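Local coordinates for adhesion and penetration protein autotransporter (Haemophilus influenzae, PDB 3SYJ), which promotes bacterial adherence to and invasion of host cells as a self-associating autotransporter adhesin, and is probably also a serine protease, at residues L311-D317 against N328-L334; H73-Y77 against D115-P119; R93-K97 against L121-E127; T305-M309 against I356-A360; D266-Y272 against E338-M343. One frame throughout, in Å; residues are numbered along the deposited sequence.

Interaction 1: L311-D317 against N328-L334; sequences LPLKEKD and NIYSPRL
A short two-stranded antiparallel ladder, strand 315-316 against strand 329-330, runs straight into the N-cap of a helical turn, and Glu315 and Tyr330 form its hydrogen-bonded pair. Tyr330 N bonds to Glu315 O (2.8 Å) and Glu315 N to Tyr330 O, and Asp317 N carries the ladder on to Asn328 O. The Tyr330 side chain stands between its own backbone N and carbonyl carbon (chi1 85°), which lays the ring under the carboxylate of Asp317: the two planes are 14° apart and stacked, with Asp317 CG 3.6 Å from Tyr330 CG. Pro332 N lies over the opposite ring face. Pro332 itself packs against the other strand, its CG 3.4 Å from Glu315 CB. Beyond it, Ser331 uses its hydroxyl twice, donating to Leu313 O (2.8 Å) and weakly accepting from Leu334 N to cap the helix start. Arg333 closes the end side-on: NE and NH2 both reach Leu311 O, at 2.8 Å each, while Leu313 N lies over one face of the guanidinium. The carboxylate of Asp317 has further partners in the protease-like region, a salt bridge to Lys100 and the backbone N of Arg101. Tyr330, Ser331 and Leu334 pack on strand 96-100, and Arg333 pairs through its backbone with Asn308 of strand 301-308.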
# COMPACT_ATOMS: atom_id res chain seq x y z
N LEU A 311 18.18 31.05 76.14
CA LEU A 311 17.03 30.30 76.65
C LEU A 311 17.20 28.80 76.39
O LEU A 311 17.90 28.40 75.45
CB LEU A 311 15.73 30.78 76.00
CG LEU A 311 15.36 32.24 76.24
CD1 LEU A 311 14.01 32.58 75.61
CD2 LEU A 311 15.35 32.51 77.73
N PRO A 312 16.55 27.97 77.22
CA PRO A 312 16.65 26.51 77.11
C PRO A 312 16.02 26.02 75.81
O PRO A 312 15.00 26.56 75.37
CB PRO A 312 15.82 26.00 78.30
CG PRO A 312 15.60 27.19 79.18
CD PRO A 312 15.62 28.38 78.29
N LEU A 313 16.62 25.00 75.21
CA LEU A 313 16.06 24.37 74.03
C LEU A 313 14.72 23.69 74.37
O LEU A 313 13.82 23.62 73.54
CB LEU A 313 17.06 23.35 73.47
CG LEU A 313 16.78 22.83 72.06
CD1 LEU A 313 16.35 23.98 71.15
CD2 LEU A 313 18.00 22.11 71.51
N LYS A 314 14.62 23.20 75.61
CA LYS A 314 13.39 22.57 76.11
C LYS A 314 12.97 23.18 77.44
O LYS A 314 13.80 23.47 78.29
CB LYS A 314 13.60 21.07 76.33
CG LYS A 314 14.34 20.37 75.22
CD LYS A 314 13.41 19.92 74.12
CE LYS A 314 14.08 18.85 73.26
NZ LYS A 314 15.29 19.37 72.56
N GLU A 315 11.67 23.35 77.62
CA GLU A 315 11.15 23.82 78.89
C GLU A 315 9.68 23.44 79.03
O GLU A 315 9.03 23.08 78.05
CB GLU A 315 11.31 25.34 79.01
CG GLU A 315 11.29 25.86 80.43
CD GLU A 315 11.64 27.33 80.52
OE1 GLU A 315 12.81 27.65 80.81
OE2 GLU A 315 10.75 28.17 80.29
N LYS A 316 9.16 23.51 80.25
CA LYS A 316 7.77 23.19 80.50
C LYS A 316 6.88 24.39 80.19
O LYS A 316 7.06 25.47 80.75
CB LYS A 316 7.57 22.74 81.95
CG LYS A 316 6.14 22.36 82.30
CD LYS A 316 6.09 21.64 83.64
CE LYS A 316 4.65 21.47 84.14
NZ LYS A 316 4.61 20.78 85.46
N ASP A 317 5.92 24.19 79.30
CA ASP A 317 5.04 25.26 78.85
C ASP A 317 3.97 25.55 79.90
O ASP A 317 3.86 24.84 80.90
CB ASP A 317 4.39 24.85 77.54
CG ASP A 317 4.09 26.03 76.64
OD1 ASP A 317 4.04 27.18 77.13
OD2 ASP A 317 3.89 25.80 75.43
N ASN A 328 4.54 18.62 78.94
CA ASN A 328 4.20 19.88 78.29
C ASN A 328 5.38 20.65 77.68
O ASN A 328 5.50 21.83 77.79
CB ASN A 328 3.47 20.79 79.24
CG ASN A 328 2.08 20.38 79.44
OD1 ASN A 328 1.25 20.69 78.64
ND2 ASN A 328 1.80 19.71 80.52
N ILE A 329 6.24 19.91 77.04
CA ILE A 329 7.48 20.44 76.56
C ILE A 329 7.31 21.44 75.43
O ILE A 329 6.60 21.21 74.50
CB ILE A 329 8.37 19.32 76.16
CG1 ILE A 329 8.91 18.64 77.41
CG2 ILE A 329 9.46 19.84 75.32
CD1 ILE A 329 9.26 17.25 77.22
N TYR A 330 7.99 22.57 75.54
CA TYR A 330 8.12 23.50 74.42
C TYR A 330 9.54 24.03 74.25
O TYR A 330 10.41 23.60 74.97
CB TYR A 330 7.08 24.61 74.49
CG TYR A 330 7.46 25.76 75.33
CD1 TYR A 330 7.48 27.02 74.82
CD2 TYR A 330 7.78 25.59 76.65
CE1 TYR A 330 7.82 28.06 75.61
CE2 TYR A 330 8.11 26.61 77.41
CZ TYR A 330 8.14 27.85 76.89
OH TYR A 330 8.46 28.87 77.68
N SER A 331 9.76 24.92 73.29
CA SER A 331 11.11 25.40 73.02
C SER A 331 11.17 26.92 73.11
O SER A 331 10.95 27.62 72.12
CB SER A 331 11.56 24.95 71.64
OG SER A 331 12.92 25.28 71.41
N PRO A 332 11.46 27.45 74.31
CA PRO A 332 11.50 28.90 74.50
C PRO A 332 12.53 29.54 73.57
O PRO A 332 12.34 30.67 73.12
CB PRO A 332 11.97 29.06 75.96
CG PRO A 332 11.76 27.73 76.59
CD PRO A 332 11.89 26.71 75.50
N ARG A 333 13.60 28.81 73.28
CA ARG A 333 14.69 29.28 72.43
C ARG A 333 14.25 29.48 70.98
O ARG A 333 14.58 30.49 70.36
CB ARG A 333 15.86 28.30 72.49
CG ARG A 333 16.95 28.55 71.46
CD ARG A 333 18.06 27.52 71.58
NE ARG A 333 18.68 27.57 72.91
CZ ARG A 333 19.64 26.75 73.33
NH1 ARG A 333 20.11 25.80 72.53
NH2 ARG A 333 20.14 26.89 74.55
N LEU A 334 13.53 28.51 70.43
CA LEU A 334 13.10 28.58 69.04
C LEU A 334 11.84 29.42 68.90
O LEU A 334 11.70 30.18 67.95
CB LEU A 334 12.87 27.18 68.47
CG LEU A 334 14.10 26.27 68.42
CD1 LEU A 334 13.74 24.89 67.91
CD2 LEU A 334 15.19 26.87 67.56

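Interaction 2: H73-Y77 against D115-P119; sequences HNVGY and DYHNP
The imidazole of His73 presents its ND1 edge to the carboxylate of Asp115, with the two planes turned 46° from each other. Asp115 OD2 lies in the ring plane and accepts from His73 ND1 through its syn lone pair, at 2.8 Å and 170°. The other oxygen, Asp115 OD1, is met nearly along its C-O axis by the backbone N of His73 (2.9 Å), so that one carboxylate holds both the ring and the main chain and restrains rotation of the imidazole. Asp115 OD2 also has a salt bridge to Arg239. This is the His-Asp half of a probable Ser-His-Asp catalytic triad, as in other S6 peptidases: the His73 side chain comes within about 3 Å of that of Ser218, the probable active-site serine, and Asn74 ND2 binds Ser218 O. Further along, Tyr77 and His117 approach from opposite directions and meet rim to rim, their planes 40° apart. Tyr77 OH shares a hydrogen bond with His117 NE2 at 3.0 Å, either atom being a possible donor, while ND1 on the far side of the imidazole bonds to Asn103. Pro119 CG covers one face of the His117 ring and also lies 3.6 Å from Tyr77 OH.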
# COMPACT_ATOMS: atom_id res chain seq x y z
N HIS A 73 -4.66 17.88 76.93
CA HIS A 73 -4.31 16.76 77.79
C HIS A 73 -3.35 15.78 77.13
O HIS A 73 -2.77 14.91 77.78
CB HIS A 73 -5.54 16.09 78.44
CG HIS A 73 -6.20 15.03 77.59
ND1 HIS A 73 -7.46 15.19 77.05
CD2 HIS A 73 -5.80 13.78 77.25
CE1 HIS A 73 -7.79 14.10 76.39
NE2 HIS A 73 -6.80 13.23 76.49
N ASN A 74 -3.15 15.93 75.82
CA ASN A 74 -2.08 15.21 75.15
C ASN A 74 -0.78 15.91 75.51
O ASN A 74 -0.24 16.70 74.72
CB ASN A 74 -2.28 15.21 73.63
CG ASN A 74 -3.31 14.20 73.18
OD1 ASN A 74 -3.54 13.19 73.85
ND2 ASN A 74 -3.93 14.45 72.04
N VAL A 75 -0.27 15.60 76.70
CA VAL A 75 0.81 16.38 77.30
C VAL A 75 2.20 15.82 77.02
O VAL A 75 3.20 16.40 77.43
CB VAL A 75 0.63 16.48 78.83
CG1 VAL A 75 -0.65 17.22 79.17
CG2 VAL A 75 0.65 15.10 79.46
N GLY A 76 2.27 14.69 76.31
CA GLY A 76 3.53 14.00 76.12
C GLY A 76 4.26 14.18 74.79
O GLY A 76 5.50 14.21 74.77
N TYR A 77 3.52 14.27 73.69
CA TYR A 77 4.16 14.29 72.37
C TYR A 77 4.87 15.62 72.14
O TYR A 77 4.41 16.65 72.59
CB TYR A 77 3.16 13.98 71.25
CG TYR A 77 2.22 15.10 70.87
CD1 TYR A 77 2.13 15.53 69.54
CD2 TYR A 77 1.41 15.72 71.81
CE1 TYR A 77 1.26 16.55 69.17
CE2 TYR A 77 0.53 16.74 71.45
CZ TYR A 77 0.47 17.15 70.13
OH TYR A 77 -0.39 18.17 69.75
N ASP A 115 -9.32 22.07 77.48
CA ASP A 115 -8.68 20.89 76.92
C ASP A 115 -8.56 21.10 75.41
O ASP A 115 -9.30 20.52 74.61
CB ASP A 115 -9.49 19.62 77.23
CG ASP A 115 -8.68 18.34 77.06
OD1 ASP A 115 -7.47 18.41 76.76
OD2 ASP A 115 -9.27 17.26 77.25
N TYR A 116 -7.61 21.95 75.03
CA TYR A 116 -7.48 22.40 73.66
C TYR A 116 -6.18 23.15 73.51
O TYR A 116 -5.88 24.03 74.32
CB TYR A 116 -8.65 23.34 73.32
CG TYR A 116 -8.74 23.75 71.87
CD1 TYR A 116 -9.78 23.30 71.07
CD2 TYR A 116 -7.80 24.60 71.30
CE1 TYR A 116 -9.88 23.68 69.75
CE2 TYR A 116 -7.89 24.99 69.97
CZ TYR A 116 -8.94 24.52 69.20
OH TYR A 116 -9.05 24.88 67.88
N HIS A 117 -5.38 22.81 72.51
CA HIS A 117 -4.18 23.58 72.22
C HIS A 117 -3.82 23.68 70.73
O HIS A 117 -4.23 22.83 69.92
CB HIS A 117 -2.97 23.11 73.07
CG HIS A 117 -2.44 21.76 72.68
ND1 HIS A 117 -1.56 21.06 73.48
CD2 HIS A 117 -2.65 20.99 71.60
CE1 HIS A 117 -1.25 19.92 72.90
NE2 HIS A 117 -1.90 19.84 71.76
N ASN A 118 -3.07 24.71 70.37
CA ASN A 118 -2.67 24.99 68.99
C ASN A 118 -1.16 25.08 68.83
O ASN A 118 -0.61 26.17 68.67
CB ASN A 118 -3.29 26.31 68.53
CG ASN A 118 -4.54 26.12 67.71
OD1 ASN A 118 -4.54 25.38 66.72
ND2 ASN A 118 -5.61 26.80 68.09
N PRO A 119 -0.47 23.93 68.89
CA PRO A 119 0.99 23.89 68.85
C PRO A 119 1.59 24.55 67.61
O PRO A 119 1.05 24.44 66.51
CB PRO A 119 1.30 22.39 68.84
CG PRO A 119 0.12 21.76 69.48
CD PRO A 119 -1.06 22.60 69.07

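Interaction 3: R93-K97 against L121-E127; sequences RFTYK and LHKFVTE
Tyr96 OH is gripped from several sides: it donates to Glu127 OE1 in a bond modelled at 2.5 Å, shorter than usual and so doubtful in its exact length, accepts weakly from Thr126 N, and has a further partner in Arg403 of the beta-helix. The contact joins strand 96-100 of the protease-like domain to the loop leaving strand 120-121, its neighbour in a three-stranded antiparallel sheet. Phe94 CD2 lies over the centre of one phenol face, and Val125 CG2 sits over the opposite one in a CH-pi contact, 3.7 Å from the Tyr96 ring centroid. Glu127 OE1 comes in at the ring edge, with the carboxylate plane turned 77° from the ring. The bend at chi2 of Glu127 (78°) brings the carboxylate back toward the phenol, and its OE2 also accepts weakly from a water that takes the N-H of Phe94. His122 is sandwiched too: Lys97 CG lies over one face and Lys123 CG over the opposite face, while the Phe94 ring meets it rim to rim with planes only 7° apart. At the start of the loop, Lys97 O receives a weak, bent bond from His122 N and a CA-H contact from Leu121 CA at 3.1 Å.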
# COMPACT_ATOMS: atom_id res chain seq x y z
N ARG A 93 11.01 10.98 55.73
CA ARG A 93 10.02 11.60 56.60
C ARG A 93 10.70 12.58 57.56
O ARG A 93 11.79 12.33 58.06
CB ARG A 93 9.21 10.54 57.36
CG ARG A 93 7.81 11.02 57.70
CD ARG A 93 7.06 10.00 58.56
NE ARG A 93 6.45 8.94 57.76
CZ ARG A 93 6.75 7.65 57.90
NH1 ARG A 93 7.65 7.26 58.80
NH2 ARG A 93 6.14 6.76 57.14
N PHE A 94 10.05 13.72 57.78
CA PHE A 94 10.66 14.79 58.55
C PHE A 94 9.96 14.96 59.90
O PHE A 94 8.73 14.92 59.99
CB PHE A 94 10.61 16.09 57.76
CG PHE A 94 11.38 17.21 58.37
CD1 PHE A 94 12.76 17.27 58.27
CD2 PHE A 94 10.73 18.23 59.05
CE1 PHE A 94 13.48 18.31 58.84
CE2 PHE A 94 11.43 19.27 59.62
CZ PHE A 94 12.81 19.31 59.51
N THR A 95 10.75 15.14 60.95
CA THR A 95 10.21 15.33 62.29
C THR A 95 10.00 16.81 62.57
O THR A 95 10.97 17.55 62.76
CB THR A 95 11.13 14.69 63.35
OG1 THR A 95 11.33 13.30 63.05
CG2 THR A 95 10.51 14.82 64.74
N TYR A 96 8.75 17.25 62.56
CA TYR A 96 8.43 18.63 62.89
C TYR A 96 8.28 18.77 64.40
O TYR A 96 7.47 18.07 65.00
CB TYR A 96 7.14 19.07 62.18
CG TYR A 96 7.29 19.11 60.68
CD1 TYR A 96 7.86 20.22 60.05
CD2 TYR A 96 6.87 18.05 59.89
CE1 TYR A 96 8.01 20.25 58.67
CE2 TYR A 96 7.01 18.07 58.53
CZ TYR A 96 7.59 19.17 57.92
OH TYR A 96 7.73 19.19 56.57
N LYS A 97 9.04 19.68 65.01
CA LYS A 97 9.05 19.83 66.47
C LYS A 97 8.12 20.92 66.98
O LYS A 97 8.09 22.02 66.44
CB LYS A 97 10.46 20.14 66.97
CG LYS A 97 11.50 19.09 66.64
CD LYS A 97 12.91 19.60 66.96
CE LYS A 97 13.97 18.61 66.49
NZ LYS A 97 15.35 19.09 66.79
N LEU A 121 4.97 24.64 65.21
CA LEU A 121 6.06 23.74 64.81
C LEU A 121 7.30 24.55 64.45
O LEU A 121 7.20 25.74 64.18
CB LEU A 121 5.62 22.91 63.61
CG LEU A 121 4.33 22.12 63.84
CD1 LEU A 121 3.91 21.37 62.58
CD2 LEU A 121 4.50 21.17 65.01
N HIS A 122 8.46 23.92 64.45
CA HIS A 122 9.70 24.65 64.23
C HIS A 122 9.99 24.92 62.75
O HIS A 122 10.80 25.78 62.43
CB HIS A 122 10.89 23.99 64.95
CG HIS A 122 11.52 22.86 64.20
ND1 HIS A 122 10.81 21.76 63.77
CD2 HIS A 122 12.81 22.64 63.83
CE1 HIS A 122 11.62 20.92 63.16
NE2 HIS A 122 12.84 21.43 63.18
N LYS A 123 9.30 24.21 61.86
CA LYS A 123 9.46 24.40 60.42
C LYS A 123 8.12 24.48 59.70
O LYS A 123 7.14 23.90 60.15
CB LYS A 123 10.26 23.26 59.82
CG LYS A 123 11.73 23.22 60.23
CD LYS A 123 12.54 24.29 59.54
CE LYS A 123 14.01 24.15 59.91
NZ LYS A 123 14.88 25.12 59.17
N PHE A 124 8.08 25.20 58.57
CA PHE A 124 6.92 25.15 57.68
C PHE A 124 6.77 23.73 57.17
O PHE A 124 7.75 23.12 56.75
CB PHE A 124 7.08 26.08 56.48
CG PHE A 124 7.00 27.54 56.80
CD1 PHE A 124 6.65 27.98 58.06
CD2 PHE A 124 7.25 28.49 55.81
CE1 PHE A 124 6.57 29.34 58.34
CE2 PHE A 124 7.17 29.85 56.09
CZ PHE A 124 6.83 30.28 57.35
N VAL A 125 5.54 23.20 57.19
CA VAL A 125 5.30 21.85 56.69
C VAL A 125 5.15 21.86 55.17
O VAL A 125 4.34 22.61 54.64
CB VAL A 125 4.06 21.20 57.34
CG1 VAL A 125 3.73 19.86 56.66
CG2 VAL A 125 4.25 21.04 58.85
N THR A 126 5.91 21.01 54.49
CA THR A 126 5.94 21.02 53.03
C THR A 126 5.14 19.88 52.39
O THR A 126 4.74 19.97 51.23
CB THR A 126 7.39 20.90 52.52
OG1 THR A 126 7.99 19.73 53.10
CG2 THR A 126 8.21 22.15 52.89
N GLU A 127 4.90 18.81 53.15
CA GLU A 127 4.34 17.58 52.58
C GLU A 127 2.85 17.66 52.26
O GLU A 127 2.35 16.87 51.47
CB GLU A 127 4.60 16.39 53.52
CG GLU A 127 6.05 15.90 53.58
CD GLU A 127 6.95 16.77 54.45
OE1 GLU A 127 6.42 17.67 55.12
OE2 GLU A 127 8.19 16.55 54.45
O HOH W 1 8.06 14.00 55.82

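Interaction 4: T305-M309 against I356-A360; sequences TLANM and INQGA
Two short segments running at 79° to each other, neither parallel nor antiparallel, are joined by a single backbone bond, from Ala307 N to Asn357 O (3.0 Å). Leu306 CB and Ala307 CB also approach Asn357 O, each at 3.3 Å, from the donor's segment. Asn357 meets the other segment with its side chain as well. With CG anti to the backbone N (chi1 -173°), the amide lies beside Ala307 CB and Asn357 OD1 turns back to accept from Gly359 N at 3.0 Å, the donor tilted 34° from the plane of the amide C=O. This bond fixes the rotation of the amide, and Asn357 ND2 is left facing the methyl of Met309 at 3.3 Å from Met309 CE; the two side chains cross at about a right angle. Gly359, which takes a positive phi, passes close to Ala307, with Gly359 N 3.7 Å from Ala307 CB. On the other side Leu306 CD2 reaches Gln358 CG at 3.9 Å and Ile356 CG2 slightly further off, an apolar patch beside the amide of Gln358, whose OE1 accepts from Trp379 NE1. The Asn357 OD1 bond to the N-H two residues on makes an Asx turn, here turning the chain just after the short beta-helix strand 356-357 as it passes strand 301-308.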
# COMPACT_ATOMS: atom_id res chain seq x y z
N THR A 305 12.45 39.95 66.99
CA THR A 305 12.91 38.89 67.90
C THR A 305 13.30 37.64 67.12
O THR A 305 12.65 37.28 66.15
CB THR A 305 11.85 38.52 68.95
OG1 THR A 305 10.67 38.03 68.30
CG2 THR A 305 11.49 39.74 69.78
N LEU A 306 14.38 37.00 67.56
CA LEU A 306 14.93 35.84 66.87
C LEU A 306 15.13 34.68 67.83
O LEU A 306 14.72 34.74 68.99
CB LEU A 306 16.27 36.19 66.21
CG LEU A 306 16.32 37.40 65.29
CD1 LEU A 306 17.76 37.84 65.08
CD2 LEU A 306 15.66 37.11 63.96
N ALA A 307 15.77 33.62 67.35
CA ALA A 307 16.13 32.52 68.22
C ALA A 307 16.98 33.07 69.34
O ALA A 307 17.98 33.74 69.10
CB ALA A 307 16.91 31.47 67.45
N ASN A 308 16.57 32.79 70.58
CA ASN A 308 17.32 33.24 71.74
C ASN A 308 18.15 32.11 72.38
O ASN A 308 17.62 31.23 73.04
CB ASN A 308 16.37 33.87 72.76
CG ASN A 308 17.09 34.47 73.93
OD1 ASN A 308 18.28 34.21 74.14
ND2 ASN A 308 16.39 35.27 74.72
N MET A 309 19.46 32.16 72.17
CA MET A 309 20.35 31.09 72.60
C MET A 309 20.57 31.05 74.11
O MET A 309 21.09 30.06 74.64
CB MET A 309 21.71 31.21 71.91
CG MET A 309 21.61 31.17 70.40
SD MET A 309 20.97 29.58 69.85
CE MET A 309 19.99 30.12 68.46
N ILE A 356 21.64 35.13 60.47
CA ILE A 356 20.32 35.20 61.08
C ILE A 356 19.78 33.81 61.41
O ILE A 356 19.68 32.94 60.54
CB ILE A 356 19.31 35.93 60.18
CG1 ILE A 356 19.71 37.40 60.03
CG2 ILE A 356 17.90 35.80 60.75
CD1 ILE A 356 19.51 38.21 61.30
N ASN A 357 19.44 33.61 62.67
CA ASN A 357 18.70 32.47 63.14
C ASN A 357 17.38 32.91 63.73
O ASN A 357 17.29 33.37 64.83
CB ASN A 357 19.51 31.66 64.14
CG ASN A 357 18.85 30.37 64.54
OD1 ASN A 357 17.75 30.07 64.20
ND2 ASN A 357 19.58 29.59 65.25
N GLN A 358 16.36 32.78 62.91
CA GLN A 358 15.02 33.15 63.21
C GLN A 358 14.28 32.17 64.15
O GLN A 358 13.22 32.44 64.62
CB GLN A 358 14.29 33.33 61.89
CG GLN A 358 13.57 34.62 61.73
CD GLN A 358 12.95 34.82 60.37
OE1 GLN A 358 13.47 34.38 59.39
NE2 GLN A 358 11.87 35.48 60.35
N GLY A 359 14.89 31.04 64.42
CA GLY A 359 14.25 30.02 65.19
C GLY A 359 13.02 29.48 64.52
O GLY A 359 13.11 28.94 63.46
N ALA A 360 11.87 29.66 65.14
CA ALA A 360 10.62 29.17 64.55
C ALA A 360 9.94 30.22 63.67
O ALA A 360 8.91 29.95 63.04
CB ALA A 360 9.67 28.69 65.63

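Interaction 5: D266-Y272 against E338-M343; sequences DLHTSLY and ETLYFM
Leu271 and Phe342 form the tightly packed part of this contact. Their side chains lie side by side, and Leu271 CD1 sits over the Phe342 ring in a CH-pi contact, 3.5 Å from the centroid and 24° off the normal, with Ile292 of strand 289-294 against both residues. Backbone bonds hold them in step: Leu271 N to Tyr341 O at 2.7 Å, then Met343 N to Leu271 O. Strands 269-272 and 340-343 are the first two of a parallel sheet that becomes one face of the right-handed beta-helix of the passenger domain; the strand axes pass 4.7 Å apart at 20°. On the side of the sheet that carries Ser270, Tyr341, Tyr272 and Met343 the packing is looser. Met343 SD meets the Tyr272 ring obliquely, 4.5 Å from its centroid, a Met-aromatic contact, and Ser270 OG approaches Tyr341 CD2. Toward the N-terminal end of the contact, water takes part. Glu338, with CG between the backbone N and the carbonyl carbon (chi1 60°) and the chain then extended, brings OE1 to Thr269 OG1, which donates on the syn side at 2.8 Å. The same oxygen lies over a face of the exposed His268 ring. One water bridges His268 N, Glu338 OE1 and Thr339 O; another donates to Glu338 OE2, which also takes the N-H of Thr305.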
# COMPACT_ATOMS: atom_id res chain seq x y z
N ASP A 266 2.67 35.74 66.57
CA ASP A 266 3.93 35.28 66.00
C ASP A 266 4.28 35.97 64.69
O ASP A 266 5.43 35.94 64.25
CB ASP A 266 3.89 33.76 65.79
CG ASP A 266 3.72 32.99 67.08
OD1 ASP A 266 4.42 33.32 68.07
OD2 ASP A 266 2.89 32.03 67.12
N LEU A 267 3.30 36.59 64.05
CA LEU A 267 3.52 37.27 62.78
C LEU A 267 2.83 38.63 62.82
O LEU A 267 1.65 38.75 62.49
CB LEU A 267 2.98 36.44 61.61
CG LEU A 267 3.01 37.02 60.19
CD1 LEU A 267 4.23 37.91 59.97
CD2 LEU A 267 2.94 35.92 59.11
N HIS A 268 3.59 39.65 63.21
CA HIS A 268 3.05 40.99 63.43
C HIS A 268 3.89 42.09 62.78
O HIS A 268 3.52 43.26 62.80
CB HIS A 268 2.91 41.25 64.94
CG HIS A 268 4.20 41.14 65.69
ND1 HIS A 268 4.78 39.92 65.99
CD2 HIS A 268 5.03 42.08 66.19
CE1 HIS A 268 5.90 40.12 66.65
NE2 HIS A 268 6.08 41.43 66.78
N THR A 269 5.03 41.71 62.21
CA THR A 269 5.90 42.69 61.58
C THR A 269 5.79 42.62 60.06
O THR A 269 6.24 41.65 59.44
CB THR A 269 7.38 42.49 62.02
OG1 THR A 269 7.51 42.73 63.43
CG2 THR A 269 8.30 43.44 61.28
N SER A 270 5.19 43.65 59.46
CA SER A 270 5.09 43.76 58.00
C SER A 270 6.01 44.85 57.49
O SER A 270 5.89 46.01 57.87
CB SER A 270 3.66 44.07 57.56
OG SER A 270 2.86 42.91 57.57
N LEU A 271 6.92 44.48 56.60
CA LEU A 271 7.82 45.45 56.01
C LEU A 271 7.30 45.83 54.64
O LEU A 271 6.99 44.97 53.81
CB LEU A 271 9.23 44.87 55.96
CG LEU A 271 9.58 44.54 57.41
CD1 LEU A 271 10.03 43.10 57.59
CD2 LEU A 271 10.59 45.53 57.98
N TYR A 272 7.15 47.13 54.43
CA TYR A 272 6.54 47.64 53.22
C TYR A 272 7.00 49.06 52.94
O TYR A 272 7.11 49.89 53.86
CB TYR A 272 5.02 47.59 53.33
CG TYR A 272 4.30 48.15 52.14
CD1 TYR A 272 4.45 47.57 50.89
CD2 TYR A 272 3.47 49.25 52.26
CE1 TYR A 272 3.78 48.08 49.78
CE2 TYR A 272 2.80 49.76 51.17
CZ TYR A 272 2.96 49.17 49.93
OH TYR A 272 2.30 49.67 48.83
N GLU A 338 10.16 35.57 65.69
CA GLU A 338 8.91 35.97 65.04
C GLU A 338 9.00 35.78 63.52
O GLU A 338 10.08 35.76 62.94
CB GLU A 338 8.57 37.42 65.37
CG GLU A 338 9.62 38.44 64.94
CD GLU A 338 9.19 39.87 65.19
OE1 GLU A 338 8.20 40.31 64.57
OE2 GLU A 338 9.83 40.56 66.01
N THR A 339 7.85 35.61 62.89
CA THR A 339 7.79 35.48 61.44
C THR A 339 7.70 36.87 60.81
O THR A 339 7.06 37.77 61.35
CB THR A 339 6.60 34.59 61.03
OG1 THR A 339 6.90 33.24 61.40
CG2 THR A 339 6.34 34.66 59.53
N LEU A 340 8.37 37.06 59.67
CA LEU A 340 8.42 38.37 59.05
C LEU A 340 7.71 38.35 57.71
O LEU A 340 7.72 37.34 57.02
CB LEU A 340 9.87 38.81 58.84
CG LEU A 340 10.74 38.90 60.09
CD1 LEU A 340 12.19 39.02 59.66
CD2 LEU A 340 10.32 40.07 60.98
N TYR A 341 7.09 39.47 57.36
CA TYR A 341 6.34 39.58 56.11
C TYR A 341 6.85 40.77 55.31
O TYR A 341 6.77 41.91 55.77
CB TYR A 341 4.84 39.70 56.38
CG TYR A 341 3.99 39.83 55.12
CD1 TYR A 341 3.68 38.71 54.35
CD2 TYR A 341 3.50 41.06 54.71
CE1 TYR A 341 2.91 38.82 53.20
CE2 TYR A 341 2.73 41.18 53.56
CZ TYR A 341 2.44 40.06 52.81
OH TYR A 341 1.67 40.19 51.67
N PHE A 342 7.38 40.49 54.13
CA PHE A 342 7.94 41.51 53.26
C PHE A 342 7.09 41.62 52.01
O PHE A 342 6.87 40.63 51.30
CB PHE A 342 9.35 41.14 52.82
CG PHE A 342 10.38 41.18 53.92
CD1 PHE A 342 11.11 42.33 54.17
CD2 PHE A 342 10.66 40.05 54.67
CE1 PHE A 342 12.08 42.37 55.16
CE2 PHE A 342 11.63 40.07 55.68
CZ PHE A 342 12.34 41.23 55.92
N MET A 343 6.63 42.83 51.73
CA MET A 343 5.89 43.10 50.51
C MET A 343 6.55 44.23 49.71
O MET A 343 7.04 45.19 50.29
CB MET A 343 4.45 43.46 50.84
CG MET A 343 3.54 43.61 49.63
SD MET A 343 2.04 44.52 50.03
CE MET A 343 1.85 44.13 51.77
O HOH W 2 6.20 39.39 63.24
O HOH W 3 9.05 42.51 67.33

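How the interactions relate
From the N terminus, interactions 2 and 3 come first, within the protease-like domain, and their segments alternate along the chain: residues 73-77 close on 115-119, and 93-97 on 121-127. Interaction 5 then opens at 266-272, interaction 4 at 305-309, and these two also cross, since 338-343 precedes 356-360. Interaction 1 is a short hairpin-like closure nested inside both loops. Probable hydrogen bonds between contacts tie the domain to the start of the beta-helix: Asn328 N reaches Val75 O at 3.0 Å, joining interactions 1 and 2, while Leu334 packs on His122 between interactions 1 and 3. Leu334 O to Ala360 N joins interactions 1 and 4, and Glu338 links interactions 4 and 5.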